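Local coordinates for aminoacyl-tRNA synthetase (PDB 5F9Z), which probably joins proline to its cognate tRNA at the expense of ATP, as a prolyl-tRNA synthetase whose active site here holds halofuginone and an ATP analogue, at residues Phe57-Glu60 and Thr61-Ser64. Residues are numbered along the deposited sequence; the frame is centred on the assembly and turned at random.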
ATOM      1  N   PHE A  57     -10.987   3.418  -7.525  1.00 20.80           N
ATOM      2  CA  PHE A  57     -11.160   2.058  -8.026  1.00 21.31           C
ATOM      3  C   PHE A  57     -10.099   1.128  -7.455  1.00 22.08           C
ATOM      4  O   PHE A  57     -10.394  -0.020  -7.100  1.00 22.54           O
ATOM      5  CB  PHE A  57     -11.109   2.049  -9.557  1.00 20.92           C
ATOM      6  CG  PHE A  57     -11.154   0.668 -10.161  1.00 20.54           C
ATOM      7  CD1 PHE A  57      -9.990  -0.069 -10.342  1.00 19.03           C
ATOM      8  CD2 PHE A  57     -12.358   0.111 -10.559  1.00 19.61           C
ATOM      9  CE1 PHE A  57     -10.031  -1.335 -10.893  1.00 17.73           C
ATOM     10  CE2 PHE A  57     -12.403  -1.153 -11.117  1.00 18.96           C
ATOM     11  CZ  PHE A  57     -11.237  -1.877 -11.284  1.00 18.63           C
ATOM     12  N   ILE A  58      -8.855   1.605  -7.367  1.00 22.39           N
ATOM     13  CA  ILE A  58      -7.771   0.766  -6.869  1.00 23.45           C
ATOM     14  C   ILE A  58      -7.994   0.421  -5.402  1.00 23.12           C
ATOM     15  O   ILE A  58      -7.706  -0.699  -4.964  1.00 23.46           O
ATOM     16  CB  ILE A  58      -6.416   1.457  -7.099  1.00 23.77           C
ATOM     17  CG1 ILE A  58      -6.201   1.693  -8.596  1.00 25.60           C
ATOM     18  CG2 ILE A  58      -5.280   0.627  -6.516  1.00 24.38           C
ATOM     19  CD1 ILE A  58      -4.820   2.186  -8.946  1.00 25.84           C
ATOM     20  N   TRP A  59      -8.523   1.366  -4.622  1.00 22.21           N
ATOM     21  CA  TRP A  59      -8.840   1.062  -3.231  1.00 24.30           C
ATOM     22  C   TRP A  59     -10.013   0.096  -3.133  1.00 23.90           C
ATOM     23  O   TRP A  59     -10.018  -0.796  -2.275  1.00 22.50           O
ATOM     24  CB  TRP A  59      -9.137   2.344  -2.456  1.00 24.44           C
ATOM     25  CG  TRP A  59      -9.483   2.080  -1.026  1.00 24.24           C
ATOM     26  CD1 TRP A  59     -10.701   2.243  -0.432  1.00 24.20           C
ATOM     27  CD2 TRP A  59      -8.605   1.577  -0.013  1.00 22.08           C
ATOM     28  NE1 TRP A  59     -10.632   1.885   0.893  1.00 23.54           N
ATOM     29  CE2 TRP A  59      -9.356   1.472   1.175  1.00 22.63           C
ATOM     30  CE3 TRP A  59      -7.255   1.212   0.008  1.00 22.02           C
ATOM     31  CZ2 TRP A  59      -8.802   1.017   2.371  1.00 21.09           C
ATOM     32  CZ3 TRP A  59      -6.708   0.760   1.194  1.00 20.72           C
ATOM     33  CH2 TRP A  59      -7.479   0.667   2.359  1.00 20.48           C
ATOM     34  N   GLU A  60     -11.016   0.259  -4.000  1.00 24.88           N
ATOM     35  CA  GLU A  60     -12.127  -0.687  -4.029  1.00 24.53           C
ATOM     36  C   GLU A  60     -11.648  -2.084  -4.395  1.00 24.40           C
ATOM     37  O   GLU A  60     -12.178  -3.082  -3.892  1.00 24.40           O
ATOM     38  CB  GLU A  60     -13.199  -0.214  -5.010  1.00 25.22           C
ATOM     39  CG  GLU A  60     -13.982   0.992  -4.536  1.00 26.10           C
ATOM     40  CD  GLU A  60     -15.082   1.389  -5.500  1.00 29.26           C
ATOM     41  OE1 GLU A  60     -14.827   1.408  -6.723  1.00 30.69           O
ATOM     42  OE2 GLU A  60     -16.206   1.670  -5.034  1.00 31.03           O
ATOM     43  N   THR A  61     -10.647  -2.176  -5.273  1.00 23.30           N
ATOM     44  CA  THR A  61     -10.072  -3.474  -5.608  1.00 22.90           C
ATOM     45  C   THR A  61      -9.282  -4.035  -4.432  1.00 23.99           C
ATOM     46  O   THR A  61      -9.408  -5.219  -4.094  1.00 26.06           O
ATOM     47  CB  THR A  61      -9.184  -3.353  -6.846  1.00 22.81           C
ATOM     48  OG1 THR A  61      -9.937  -2.774  -7.918  1.00 24.70           O
ATOM     49  CG2 THR A  61      -8.674  -4.721  -7.274  1.00 20.95           C
ATOM     50  N   ILE A  62      -8.460  -3.197  -3.797  1.00 23.26           N
ATOM     51  CA  ILE A  62      -7.755  -3.613  -2.586  1.00 24.07           C
ATOM     52  C   ILE A  62      -8.749  -4.040  -1.517  1.00 27.22           C
ATOM     53  O   ILE A  62      -8.562  -5.060  -0.841  1.00 28.95           O
ATOM     54  CB  ILE A  62      -6.838  -2.482  -2.084  1.00 22.54           C
ATOM     55  CG1 ILE A  62      -5.686  -2.244  -3.062  1.00 22.77           C
ATOM     56  CG2 ILE A  62      -6.304  -2.800  -0.694  1.00 23.32           C
ATOM     57  CD1 ILE A  62      -4.816  -1.059  -2.698  1.00 22.42           C
ATOM     58  N   GLN A  63      -9.828  -3.271  -1.352  1.00 26.65           N
ATOM     59  CA  GLN A  63     -10.840  -3.620  -0.361  1.00 28.24           C
ATOM     60  C   GLN A  63     -11.543  -4.923  -0.721  1.00 28.38           C
ATOM     61  O   GLN A  63     -11.755  -5.776   0.146  1.00 29.61           O
ATOM     62  CB  GLN A  63     -11.852  -2.483  -0.222  1.00 29.69           C
ATOM     63  CG  GLN A  63     -12.992  -2.782   0.734  1.00 33.06           C
ATOM     64  CD  GLN A  63     -13.875  -1.576   0.986  1.00 37.37           C
ATOM     65  OE1 GLN A  63     -13.559  -0.463   0.564  1.00 38.10           O
ATOM     66  NE2 GLN A  63     -14.989  -1.792   1.677  1.00 38.37           N
ATOM     67  N   SER A  64     -11.901  -5.098  -1.995  1.00 26.81           N
ATOM     68  CA  SER A  64     -12.607  -6.307  -2.407  1.00 25.04           C
ATOM     69  C   SER A  64     -11.746  -7.550  -2.218  1.00 25.09           C
ATOM     70  O   SER A  64     -12.225  -8.578  -1.726  1.00 24.82           O
ATOM     71  CB  SER A  64     -13.050  -6.184  -3.865  1.00 25.77           C
ATOM     72  OG  SER A  64     -13.507  -7.428  -4.362  1.00 28.30           O
TER
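Phe57 O is gripped twice by Thr61, by its backbone N at 2.8 Å and by its hydroxyl OG1 at 2.9 Å. The two donors reach the oxygen from opposite faces of the carbonyl plane. OG1 stands 37° out of that plane, away from a lone-pair direction. Set anti to its own carbonyl carbon and beside its backbone N (chi1 -55°), the hydroxyl can reach back one turn, and this bond satisfies it within the helix. The same OG1 lies over one face of the Phe57 ring, 3.3 Å from CE1. Three further backbone bonds continue the series, among them Ile62 N to Ile58 O at 2.9 Å.

On the buried flank, branched Ile62 meets two neighbours with separate arms. Its CD1 lies 4.2 Å from Ile58 CG2, while its CG2 lies 4.0 Å from Trp59 CZ3. At the border of this apolar side, partly exposed Gln63 extends OE1 obliquely to 3.8 Å from Trp59 NE1, its amide plane turned 60° from the indole.

Beyond this shell, Ile280 of helix 278-287 touches Ile58, Trp59 and Ile62, and Leu275 of strand 265-276 touches the last two, apolar surroundings that suit these side chains. Polar Glu60 and Ser64 suit the exposed side, where water can solvate them. This is the i to i+3 and i to i+4 pattern of an amphipathic alpha-helix, here helix 53-71, packed by its apolar side against the class II synthetase catalytic core.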